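Local coordinates for protein PKS (Streptomyces sp. CNQ431, PDB 5YDA) that serves as the acyltransferase domain of the splenocin polyketide synthase, a broadly selective enzyme that probably loads acyl building blocks onto a carrier protein, at residues Leu81-Ser86 against Glu93-Ala98; Gly120-Gly125 against Ala170-Leu175; Arg276-Leu281 against Val286-Leu291; Thr397-His400 against Ala406-Phe409. All blocks are in the same frame, centred on the assembly; numbering follows the deposited sequence.

Contact 1 of 4, residues Leu81-Ser86 against Glu93-Ala98; sequences LTVSAS and EALRAA
Val-83 presses both of its methyl branches against helix 88-97 and carries most of an apolar joint between that helix and strand 79-85. CG1 lies 3.7 Å from Ala-94 CB. With chi1 at -61°, this branch stands beside the backbone N, anti to the carbonyl carbon, while CG2 occupies the remaining inner position and comes within 4.1 Å of Leu-95 CG. Leu-95 starts out along the flank of the helix, and its branched end then crosses the valine at about a right angle, so that one residue of the strand is held by two consecutive residues of the helix. A second apolar patch lies two residues earlier on the same face of the strand, where the fork of Leu-81 closes over a methyl: Leu-81 CD1 and CD2 are equally far, 4.0 Å, from Ala-98 CB.

The strand's other face turns to helix 407-420: Thr-82 and Ser-84 point that way, and Ser-84 OG is hydrogen-bonded to Glu-413. The strand's backbone pairs with strand 32-38, and Leu-95 also packs on helix 43-56. The unit is consistent with the alpha/beta linker that sits between ketosynthase and acyltransferase in polyketide synthases. With no hydrogen bond between the two segments, their joint rests on shape and burial of methyl groups, small alanines letting the strand approach the helix.

Contact 2 of 4, residues Gly120-Gly125 against Ala170-Leu175; sequences GTQYVG and AAFMAL
The backbone of Gln-122 passes nearest that of Leu-175, with 5.7 Å between their CA atoms, where an irregular loop runs beside a turn of helix 169-188. The loop follows strand 112-116 of the mixed sheet and corresponds in sequence to the glycine-rich GxGxQ-type loop of acyltransferases, and the Leu-175 side chain lies near, without touching, the putative nucleophile elbow. Gln-122 makes the contact almost single-handed. Its aliphatic part lies against the helix, CB meeting Leu-175 CB at 4.0 Å, while CG comes 3.9 Å from Ala-171 O. The chain then bends at chi2 (-82°), which turns OE1 back toward its own loop and leaves NE2 beside the Phe-172 ring. Gln-122 NE2 is 3.5 Å from Phe-172 CE1, coming in obliquely, with the amide and ring planes 55° apart. Leu-175, which crosses the glutamine at about a right angle, fills in beside its oxygen end. Elsewhere the loop is tied down by Thr-121 OG1, bonded to Pro-375 O. The amide orientation is set within the loop itself: Gly-120 N donates to Gln-122 OE1 at 2.8 Å, nearly straight at 171°, on a lone pair in the carbonyl plane.

Contact 3 of 4, residues Arg276-Leu281 against Val286-Leu291; sequences RLEAEL and VPFRRL
Glu-278 lays its aliphatic stem across the ring of Phe-288, a fair example of how a charged residue can serve two kinds of contact at once. Its CG is 3.5 Å from Phe-288 CE1, and its CA stands over one face of the ring, displaced toward the rim. Farther round the ring Leu-281 CB approaches Phe-288 CD2 obliquely, to 3.8 Å, from the same side of the plane as the glutamate. Phe-288 takes the inner chi1 position, between N and the carbonyl carbon (66°), which turns the ring toward the helix.

Beyond the ring the extended glutamate carries its carboxylate to Arg-290. The bond from Arg-290 NE to Glu-278 OE1 is short, 2.7 Å, and nearly straight, on the syn side but out of the carboxylate plane; the acceptor lies in the guanidinium plane, and the two groups are turned 49° against each other. Arg-290 NH2 adds a weak bond of 3.0 Å to Glu-278 OE2, completing a two-point salt bridge. The arginine reaches it by bending at chi2 and chi3, and its NH2 also meets Asp-275, so two acids probably share the one positive charge.

At the other end, Leu-281 O accepts from Val-286 N at 3.0 Å, and Leu-281 CD2 packs 3.9 Å from Val-286 CB, closing the tight link between the elements. Helix 271-283 and strand 288-290 run nearly antiparallel, at 156°. With strand 264-269 parallel to 288-290 and strand 235-239 between them, they form a split beta-alpha-beta unit, as in the ferredoxin-like small subdomain of acyltransferases.

Contact 4 of 4, residues Thr397-His400 against Ala406-Phe409; sequences TMRH and ADGF
Arg-399 turns CG into the inner position between its backbone N and carbonyl carbon (chi1 68°) and then runs extended to NE, while Asp-407 swings its carboxylate beside its own backbone N; together these torsions bring the guanidinium to the acid across a short loop. Arg-399 NE meets Asp-407 OD1 at 3.1 Å in a salt bridge. The bond is bent, 142° at the hydrogen, and although it uses the syn side of the oxygen, the donor sits out of the carboxylate plane. The two planes are nearly parallel (13°) but stepped, not coplanar.

Three waters add further links to the single direct bond. One molecule takes the backbone N of Arg-399 at 2.8 Å and donates to Asp-407 OD1 at 2.7 Å, so this oxygen is held directly by the side chain of the arginine and, through water, by its main chain. A second accepts from Arg-399 NH2, at the guanidinium edge, and passes the link to Asp-407 OD2, 2.7 Å away. A third bridges the carbonyl oxygens of Thr-397 and Asp-407, donating to each.

The carboxylate has a further partner in the protein: Asp-407 OD2 accepts from Gly-129 N, at the start of helix 128-133. Arg-399 NH1 makes weak bonds to His-400 O and Ala-401 O. Ala-406 is the N-cap and Asp-407 opens the first turn of helix 407-420, where a negative charge probably interacts favourably with the helix dipole. The arrangement is that of a hydrated salt bridge at a helix N terminus, fixing the loop after strand 394-395, at the edge of the acyltransferase's mixed sheet, to its last helix.

From the N terminus the four contacts follow in series; none nests in or crosses another. Contact 1 closes a short connection between strand 79-85 and helix 88-97 in the small alpha/beta region. Contact 2 spans 44 mostly helical residues, bringing the loop after strand 112-116 to helix 169-188 in the main body. Contact 3 closes a four-residue turn in the ferredoxin-like part, its nearest atoms about 7 Å from contact 2. Contact 4, again short-range, joins neighbours on two sides: Tyr-123 OH of contact 2 lies 2.7 Å from Arg-399 O, a probable hydrogen bond, while Phe-409 packs on Ser-84 of contact 1, linking the N-terminal region to the acyltransferase body.

Contact 1 of 4, residues Leu81-Ser86 against Glu93-Ala98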
loop_
_atom_site.group_PDB
_atom_site.type_symbol
_atom_site.label_atom_id
_atom_site.label_comp_id
_atom_site.label_asym_id
_atom_site.label_seq_id
_atom_site.Cartn_x
_atom_site.Cartn_y
_atom_site.Cartn_z
ATOM N N LEU A 81 8.718 21.589 -3.619
ATOM C CA LEU A 81 8.424 21.007 -2.313
ATOM C C LEU A 81 7.067 21.521 -1.843
ATOM O O LEU A 81 6.504 22.460 -2.407
ATOM C CB LEU A 81 9.523 21.303 -1.279
ATOM C CG LEU A 81 9.915 22.718 -0.836
ATOM C CD1 LEU A 81 8.887 23.367 0.083
ATOM C CD2 LEU A 81 11.273 22.658 -0.145
ATOM N N THR A 82 6.539 20.889 -0.802
ATOM C CA THR A 82 5.279 21.311 -0.220
ATOM C C THR A 82 5.395 21.251 1.288
ATOM O O THR A 82 6.253 20.555 1.834
ATOM C CB THR A 82 4.082 20.440 -0.640
ATOM O OG1 THR A 82 4.265 19.104 -0.146
ATOM C CG2 THR A 82 3.891 20.431 -2.154
ATOM N N VAL A 83 4.515 21.999 1.954
ATOM C CA VAL A 83 4.230 21.827 3.370
ATOM C C VAL A 83 2.733 21.602 3.513
ATOM O O VAL A 83 1.951 21.965 2.633
ATOM C CB VAL A 83 4.693 23.036 4.215
ATOM C CG1 VAL A 83 6.197 23.221 4.089
ATOM C CG2 VAL A 83 3.956 24.306 3.789
ATOM N N SER A 84 2.348 20.959 4.609
ATOM C CA SER A 84 0.960 20.821 5.016
ATOM C C SER A 84 0.752 21.624 6.291
ATOM O O SER A 84 1.599 21.590 7.189
ATOM C CB SER A 84 0.598 19.357 5.285
ATOM O OG SER A 84 0.806 18.561 4.138
ATOM N N ALA A 85 -0.378 22.327 6.381
ATOM C CA ALA A 85 -0.624 23.164 7.544
ATOM C C ALA A 85 -2.120 23.382 7.710
ATOM O O ALA A 85 -2.857 23.465 6.724
ATOM C CB ALA A 85 0.091 24.513 7.418
ATOM N N SER A 86 -2.558 23.458 8.963
ATOM C CA SER A 86 -3.918 23.834 9.313
ATOM C C SER A 86 -3.990 25.242 9.891
ATOM O O SER A 86 -5.058 25.656 10.348
ATOM C CB SER A 86 -4.503 22.826 10.308
ATOM O OG SER A 86 -4.545 21.521 9.751
ATOM N N GLU A 93 6.455 27.551 10.408
ATOM C CA GLU A 93 7.424 26.624 10.984
ATOM C C GLU A 93 7.852 25.564 9.976
ATOM O O GLU A 93 9.035 25.211 9.900
ATOM C CB GLU A 93 6.847 25.959 12.228
ATOM C CG GLU A 93 7.915 25.322 13.098
ATOM C CD GLU A 93 7.352 24.334 14.098
ATOM O OE1 GLU A 93 6.428 23.576 13.731
ATOM O OE2 GLU A 93 7.836 24.313 15.253
ATOM N N ALA A 94 6.907 25.055 9.180
ATOM C CA ALA A 94 7.245 23.980 8.256
ATOM C C ALA A 94 8.071 24.490 7.086
ATOM O O ALA A 94 8.911 23.754 6.561
ATOM C CB ALA A 94 5.980 23.284 7.756
ATOM N N LEU A 95 7.870 25.746 6.681
ATOM C CA LEU A 95 8.628 26.285 5.555
ATOM C C LEU A 95 10.092 26.531 5.912
ATOM O O LEU A 95 10.951 26.498 5.022
ATOM C CB LEU A 95 7.971 27.567 5.051
ATOM C CG LEU A 95 6.645 27.367 4.311
ATOM C CD1 LEU A 95 5.763 28.587 4.474
ATOM C CD2 LEU A 95 6.875 27.076 2.836
ATOM N N ARG A 96 10.401 26.776 7.190
ATOM C CA ARG A 96 11.801 26.884 7.606
ATOM C C ARG A 96 12.496 25.536 7.536
ATOM O O ARG A 96 13.559 25.401 6.917
ATOM C CB ARG A 96 11.909 27.424 9.030
ATOM C CG ARG A 96 11.129 28.662 9.275
ATOM C CD ARG A 96 11.906 29.871 8.845
ATOM N NE ARG A 96 11.106 31.062 9.068
ATOM C CZ ARG A 96 11.209 31.838 10.138
ATOM N NH1 ARG A 96 12.091 31.554 11.088
ATOM N NH2 ARG A 96 10.428 32.896 10.250
ATOM N N ALA A 97 11.918 24.532 8.198
ATOM C CA ALA A 97 12.450 23.180 8.171
ATOM C C ALA A 97 12.425 22.568 6.780
ATOM O O ALA A 97 13.042 21.517 6.577
ATOM C CB ALA A 97 11.653 22.302 9.135
ATOM N N ALA A 98 11.735 23.196 5.829
ATOM C CA ALA A 98 11.497 22.579 4.533
ATOM C C ALA A 98 12.814 22.297 3.833
ATOM O O ALA A 98 13.633 23.200 3.643
ATOM C CB ALA A 98 10.616 23.482 3.670
#

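Contact 2 of 4, residues Gly120-Gly125 against Ala170-Leu175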
loop_
_atom_site.group_PDB
_atom_site.type_symbol
_atom_site.label_atom_id
_atom_site.label_comp_id
_atom_site.label_asym_id
_atom_site.label_seq_id
_atom_site.Cartn_x
_atom_site.Cartn_y
_atom_site.Cartn_z
ATOM N N GLY A 120 0.083 -7.864 7.878
ATOM C CA GLY A 120 1.177 -7.735 8.812
ATOM C C GLY A 120 1.205 -6.353 9.420
ATOM O O GLY A 120 1.791 -6.154 10.486
ATOM N N THR A 121 0.572 -5.382 8.766
ATOM C CA THR A 121 0.565 -4.022 9.280
ATOM C C THR A 121 -0.822 -3.542 9.669
ATOM O O THR A 121 -0.957 -2.386 10.079
ATOM C CB THR A 121 1.170 -3.046 8.264
ATOM O OG1 THR A 121 0.402 -3.071 7.051
ATOM C CG2 THR A 121 2.623 -3.423 7.962
ATOM N N GLN A 122 -1.848 -4.388 9.555
ATOM C CA GLN A 122 -3.193 -3.975 9.930
ATOM C C GLN A 122 -3.261 -3.690 11.426
ATOM O O GLN A 122 -2.509 -4.259 12.221
ATOM C CB GLN A 122 -4.221 -5.042 9.557
ATOM C CG GLN A 122 -4.141 -6.333 10.366
ATOM C CD GLN A 122 -3.062 -7.291 9.845
ATOM O OE1 GLN A 122 -2.352 -6.988 8.887
ATOM N NE2 GLN A 122 -2.939 -8.450 10.482
ATOM N N TYR A 123 -4.171 -2.789 11.805
ATOM C CA TYR A 123 -4.446 -2.518 13.212
ATOM C C TYR A 123 -5.825 -1.893 13.352
ATOM O O TYR A 123 -6.372 -1.311 12.408
ATOM C CB TYR A 123 -3.386 -1.602 13.830
ATOM C CG TYR A 123 -3.158 -0.300 13.087
ATOM C CD1 TYR A 123 -3.828 0.866 13.455
ATOM C CD2 TYR A 123 -2.269 -0.238 12.014
ATOM C CE1 TYR A 123 -3.608 2.079 12.782
ATOM C CE2 TYR A 123 -2.034 0.967 11.334
ATOM C CZ TYR A 123 -2.707 2.119 11.727
ATOM O OH TYR A 123 -2.478 3.303 11.058
ATOM N N VAL A 124 -6.367 -2.004 14.562
ATOM C CA VAL A 124 -7.616 -1.337 14.901
ATOM C C VAL A 124 -7.403 0.166 14.900
ATOM O O VAL A 124 -6.455 0.674 15.512
ATOM C CB VAL A 124 -8.112 -1.827 16.266
ATOM C CG1 VAL A 124 -9.459 -1.213 16.607
ATOM C CG2 VAL A 124 -8.170 -3.349 16.267
ATOM N N GLY A 125 -8.291 0.890 14.227
ATOM C CA GLY A 125 -8.198 2.330 14.114
ATOM C C GLY A 125 -7.568 2.836 12.833
ATOM O O GLY A 125 -7.556 4.059 12.612
ATOM N N ALA A 170 -12.026 -11.033 10.006
ATOM C CA ALA A 170 -12.355 -9.613 10.027
ATOM C C ALA A 170 -11.101 -8.741 10.021
ATOM O O ALA A 170 -11.083 -7.671 9.391
ATOM C CB ALA A 170 -13.211 -9.299 11.257
ATOM N N ALA A 171 -10.050 -9.164 10.742
ATOM C CA ALA A 171 -8.834 -8.363 10.799
ATOM C C ALA A 171 -8.233 -8.204 9.410
ATOM O O ALA A 171 -7.778 -7.115 9.041
ATOM C CB ALA A 171 -7.810 -8.992 11.759
ATOM N N PHE A 172 -8.229 -9.278 8.617
ATOM C CA PHE A 172 -7.613 -9.172 7.306
ATOM C C PHE A 172 -8.543 -8.494 6.313
ATOM O O PHE A 172 -8.073 -7.731 5.462
ATOM C CB PHE A 172 -7.175 -10.550 6.815
ATOM C CG PHE A 172 -5.998 -11.093 7.559
ATOM C CD1 PHE A 172 -4.755 -10.472 7.456
ATOM C CD2 PHE A 172 -6.129 -12.202 8.383
ATOM C CE1 PHE A 172 -3.657 -10.958 8.153
ATOM C CE2 PHE A 172 -5.042 -12.698 9.082
ATOM C CZ PHE A 172 -3.801 -12.078 8.968
ATOM N N MET A 173 -9.863 -8.731 6.425
ATOM C CA MET A 173 -10.802 -8.004 5.573
ATOM C C MET A 173 -10.760 -6.515 5.870
ATOM O O MET A 173 -10.877 -5.695 4.947
ATOM C CB MET A 173 -12.219 -8.556 5.739
ATOM C CG MET A 173 -12.397 -9.984 5.173
ATOM S SD MET A 173 -11.877 -10.133 3.436
ATOM C CE MET A 173 -12.929 -8.891 2.656
ATOM N N ALA A 174 -10.551 -6.141 7.144
ATOM C CA ALA A 174 -10.301 -4.736 7.450
ATOM C C ALA A 174 -9.158 -4.195 6.598
ATOM O O ALA A 174 -9.242 -3.082 6.055
ATOM C CB ALA A 174 -9.989 -4.559 8.943
ATOM N N LEU A 175 -8.082 -4.975 6.453
ATOM C CA LEU A 175 -6.946 -4.494 5.665
ATOM C C LEU A 175 -7.318 -4.388 4.196
ATOM O O LEU A 175 -6.991 -3.390 3.537
ATOM C CB LEU A 175 -5.726 -5.410 5.846
ATOM C CG LEU A 175 -4.520 -5.030 4.979
ATOM C CD1 LEU A 175 -3.918 -3.695 5.424
ATOM C CD2 LEU A 175 -3.470 -6.114 5.030
#

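Contact 3 of 4, residues Arg276-Leu281 against Val286-Leu291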
loop_
_atom_site.group_PDB
_atom_site.type_symbol
_atom_site.label_atom_id
_atom_site.label_comp_id
_atom_site.label_asym_id
_atom_site.label_seq_id
_atom_site.Cartn_x
_atom_site.Cartn_y
_atom_site.Cartn_z
ATOM N N ARG A 276 12.279 -26.917 12.825
ATOM C CA ARG A 276 13.616 -27.420 12.546
ATOM C C ARG A 276 14.386 -26.468 11.648
ATOM O O ARG A 276 15.589 -26.271 11.846
ATOM C CB ARG A 276 13.555 -28.824 11.943
ATOM C CG ARG A 276 12.991 -29.843 12.927
ATOM C CD ARG A 276 12.773 -31.233 12.342
ATOM N NE ARG A 276 12.632 -31.243 10.896
ATOM C CZ ARG A 276 11.540 -31.647 10.263
ATOM N NH1 ARG A 276 10.470 -32.081 10.922
ATOM N NH2 ARG A 276 11.523 -31.603 8.930
ATOM N N LEU A 277 13.720 -25.864 10.659
ATOM C CA LEU A 277 14.375 -24.835 9.861
ATOM C C LEU A 277 14.903 -23.706 10.741
ATOM O O LEU A 277 16.028 -23.230 10.550
ATOM C CB LEU A 277 13.404 -24.283 8.820
ATOM C CG LEU A 277 13.950 -23.087 8.030
ATOM C CD1 LEU A 277 15.171 -23.517 7.206
ATOM C CD2 LEU A 277 12.883 -22.485 7.128
ATOM N N GLU A 278 14.106 -23.269 11.712
ATOM C CA GLU A 278 14.541 -22.175 12.567
ATOM C C GLU A 278 15.766 -22.571 13.384
ATOM O O GLU A 278 16.694 -21.769 13.532
ATOM C CB GLU A 278 13.387 -21.719 13.462
ATOM C CG GLU A 278 12.319 -20.988 12.649
ATOM C CD GLU A 278 11.148 -20.493 13.471
ATOM O OE1 GLU A 278 10.246 -19.888 12.863
ATOM O OE2 GLU A 278 11.119 -20.705 14.709
ATOM N N ALA A 279 15.807 -23.816 13.880
ATOM C CA ALA A 279 16.997 -24.305 14.574
ATOM C C ALA A 279 18.220 -24.255 13.663
ATOM O O ALA A 279 19.295 -23.826 14.083
ATOM C CB ALA A 279 16.783 -25.736 15.087
ATOM N N GLU A 280 18.073 -24.694 12.407
ATOM C CA GLU A 280 19.215 -24.680 11.506
ATOM C C GLU A 280 19.571 -23.267 11.043
ATOM O O GLU A 280 20.752 -22.980 10.806
ATOM C CB GLU A 280 18.963 -25.617 10.317
ATOM C CG GLU A 280 19.252 -27.129 10.666
ATOM C CD GLU A 280 20.759 -27.453 10.982
ATOM O OE1 GLU A 280 21.615 -26.556 10.845
ATOM O OE2 GLU A 280 21.105 -28.608 11.355
ATOM N N LEU A 281 18.618 -22.353 11.039
ATOM C CA LEU A 281 18.924 -20.993 10.702
ATOM C C LEU A 281 19.683 -20.322 11.836
ATOM O O LEU A 281 20.522 -19.527 11.593
ATOM C CB LEU A 281 17.701 -20.174 10.360
ATOM C CG LEU A 281 16.924 -20.469 9.104
ATOM C CD1 LEU A 281 15.594 -19.788 9.162
ATOM C CD2 LEU A 281 17.652 -20.121 7.844
ATOM N N VAL A 286 21.630 -16.953 10.624
ATOM C CA VAL A 286 20.693 -16.295 9.709
ATOM C C VAL A 286 19.550 -15.664 10.500
ATOM O O VAL A 286 18.856 -16.366 11.248
ATOM C CB VAL A 286 20.165 -17.285 8.661
ATOM C CG1 VAL A 286 19.290 -16.561 7.650
ATOM C CG2 VAL A 286 21.339 -18.002 7.949
ATOM N N PRO A 287 19.322 -14.358 10.397
ATOM C CA PRO A 287 18.205 -13.751 11.137
ATOM C C PRO A 287 16.864 -14.115 10.509
ATOM O O PRO A 287 16.747 -14.295 9.293
ATOM C CB PRO A 287 18.478 -12.242 11.032
ATOM C CG PRO A 287 19.229 -12.100 9.726
ATOM C CD PRO A 287 20.042 -13.378 9.556
ATOM N N PHE A 288 15.847 -14.228 11.360
ATOM C CA PHE A 288 14.532 -14.694 10.935
ATOM C C PHE A 288 13.527 -14.302 11.997
ATOM O O PHE A 288 13.888 -14.036 13.144
ATOM C CB PHE A 288 14.487 -16.216 10.731
ATOM C CG PHE A 288 14.672 -17.015 12.004
ATOM C CD1 PHE A 288 13.590 -17.329 12.819
ATOM C CD2 PHE A 288 15.937 -17.458 12.381
ATOM C CE1 PHE A 288 13.767 -18.061 13.999
ATOM C CE2 PHE A 288 16.121 -18.200 13.552
ATOM C CZ PHE A 288 15.042 -18.498 14.364
ATOM N N ARG A 289 12.255 -14.291 11.615
ATOM C CA ARG A 289 11.228 -14.092 12.623
ATOM C C ARG A 289 9.978 -14.849 12.204
ATOM O O ARG A 289 9.536 -14.744 11.055
ATOM C CB ARG A 289 10.926 -12.599 12.835
ATOM C CG ARG A 289 10.019 -12.337 14.052
ATOM C CD ARG A 289 9.492 -10.898 14.097
ATOM N NE ARG A 289 9.104 -10.424 12.768
ATOM C CZ ARG A 289 7.882 -10.552 12.248
ATOM N NH1 ARG A 289 6.916 -11.140 12.947
ATOM N NH2 ARG A 289 7.622 -10.092 11.030
ATOM N N ARG A 290 9.440 -15.631 13.132
ATOM C CA ARG A 290 8.181 -16.326 12.914
ATOM C C ARG A 290 7.076 -15.309 12.668
ATOM O O ARG A 290 6.866 -14.407 13.485
ATOM C CB ARG A 290 7.857 -17.197 14.134
ATOM C CG ARG A 290 6.538 -17.946 14.045
ATOM C CD ARG A 290 6.633 -19.099 13.073
ATOM N NE ARG A 290 7.642 -20.060 13.506
ATOM C CZ ARG A 290 7.373 -21.136 14.241
ATOM N NH1 ARG A 290 6.122 -21.382 14.611
ATOM N NH2 ARG A 290 8.348 -21.967 14.599
ATOM N N LEU A 291 6.397 -15.417 11.529
ATOM C CA LEU A 291 5.216 -14.584 11.320
ATOM C C LEU A 291 4.148 -14.985 12.336
ATOM O O LEU A 291 3.976 -16.167 12.642
ATOM C CB LEU A 291 4.702 -14.718 9.876
ATOM C CG LEU A 291 5.713 -14.378 8.750
ATOM C CD1 LEU A 291 5.031 -13.957 7.442
ATOM C CD2 LEU A 291 6.711 -13.303 9.174
#

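Contact 4 of 4, residues Thr397-His400 against Ala406-Phe409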
loop_
_atom_site.group_PDB
_atom_site.type_symbol
_atom_site.label_atom_id
_atom_site.label_comp_id
_atom_site.label_asym_id
_atom_site.label_seq_id
_atom_site.Cartn_x
_atom_site.Cartn_y
_atom_site.Cartn_z
ATOM N N THR A 397 1.578 6.373 2.534
ATOM C CA THR A 397 0.213 6.842 2.426
ATOM C C THR A 397 -0.606 6.648 3.704
ATOM O O THR A 397 -1.598 7.362 3.903
ATOM C CB THR A 397 -0.412 6.134 1.205
ATOM O OG1 THR A 397 -0.828 7.073 0.212
ATOM C CG2 THR A 397 -1.464 5.176 1.542
ATOM N N MET A 398 -0.179 5.786 4.616
ATOM C CA MET A 398 -0.905 5.590 5.860
ATOM C C MET A 398 0.090 5.165 6.942
ATOM O O MET A 398 0.987 4.340 6.696
ATOM C CB MET A 398 -2.037 4.555 5.660
ATOM C CG MET A 398 -2.744 4.084 6.923
ATOM S SD MET A 398 -4.260 3.122 6.568
ATOM C CE MET A 398 -5.334 4.443 6.007
ATOM N N ARG A 399 -0.086 5.724 8.136
ATOM C CA ARG A 399 0.865 5.549 9.228
ATOM C C ARG A 399 0.837 4.121 9.771
ATOM O O ARG A 399 -0.144 3.386 9.618
ATOM C CB ARG A 399 0.537 6.512 10.370
ATOM C CG ARG A 399 -0.786 6.147 11.042
ATOM C CD ARG A 399 -1.235 7.162 12.065
ATOM N NE ARG A 399 -2.560 6.845 12.581
ATOM C CZ ARG A 399 -2.795 5.966 13.556
ATOM N NH1 ARG A 399 -1.794 5.309 14.129
ATOM N NH2 ARG A 399 -4.034 5.738 13.961
ATOM N N HIS A 400 1.929 3.749 10.447
ATOM C CA HIS A 400 2.005 2.528 11.243
ATOM C C HIS A 400 1.121 2.638 12.481
ATOM O O HIS A 400 0.762 3.732 12.917
ATOM C CB HIS A 400 3.447 2.246 11.692
ATOM C CG HIS A 400 4.296 1.602 10.641
ATOM N ND1 HIS A 400 5.273 2.289 9.950
ATOM C CD2 HIS A 400 4.322 0.330 10.169
ATOM C CE1 HIS A 400 5.868 1.466 9.102
ATOM N NE2 HIS A 400 5.307 0.272 9.212
ATOM N N ALA A 406 -1.771 12.412 12.367
ATOM C CA ALA A 406 -3.161 12.252 11.958
ATOM C C ALA A 406 -3.224 11.675 10.547
ATOM O O ALA A 406 -2.386 11.995 9.696
ATOM C CB ALA A 406 -3.881 13.597 12.000
ATOM N N ASP A 407 -4.220 10.818 10.296
ATOM C CA ASP A 407 -4.338 10.197 8.974
ATOM C C ASP A 407 -4.425 11.249 7.876
ATOM O O ASP A 407 -3.787 11.114 6.823
ATOM C CB ASP A 407 -5.562 9.283 8.917
ATOM C CG ASP A 407 -5.454 8.099 9.858
ATOM O OD1 ASP A 407 -4.313 7.728 10.246
ATOM O OD2 ASP A 407 -6.522 7.535 10.203
ATOM N N GLY A 408 -5.193 12.319 8.113
ATOM C CA GLY A 408 -5.331 13.362 7.110
ATOM C C GLY A 408 -4.037 14.095 6.847
ATOM O O GLY A 408 -3.783 14.529 5.721
ATOM N N PHE A 409 -3.201 14.245 7.873
ATOM C CA PHE A 409 -1.879 14.816 7.661
ATOM C C PHE A 409 -1.029 13.909 6.778
ATOM O O PHE A 409 -0.396 14.370 5.816
ATOM C CB PHE A 409 -1.187 15.059 9.004
ATOM C CG PHE A 409 0.187 15.642 8.867
ATOM C CD1 PHE A 409 0.360 17.006 8.686
ATOM C CD2 PHE A 409 1.303 14.829 8.886
ATOM C CE1 PHE A 409 1.625 17.552 8.533
ATOM C CE2 PHE A 409 2.579 15.376 8.741
ATOM C CZ PHE A 409 2.734 16.740 8.565
HETATM O O HOH W 1 -3.513 8.350 5.993
HETATM O O HOH W 2 -2.267 7.481 8.467
HETATM O O HOH W 3 -6.351 6.919 12.864
#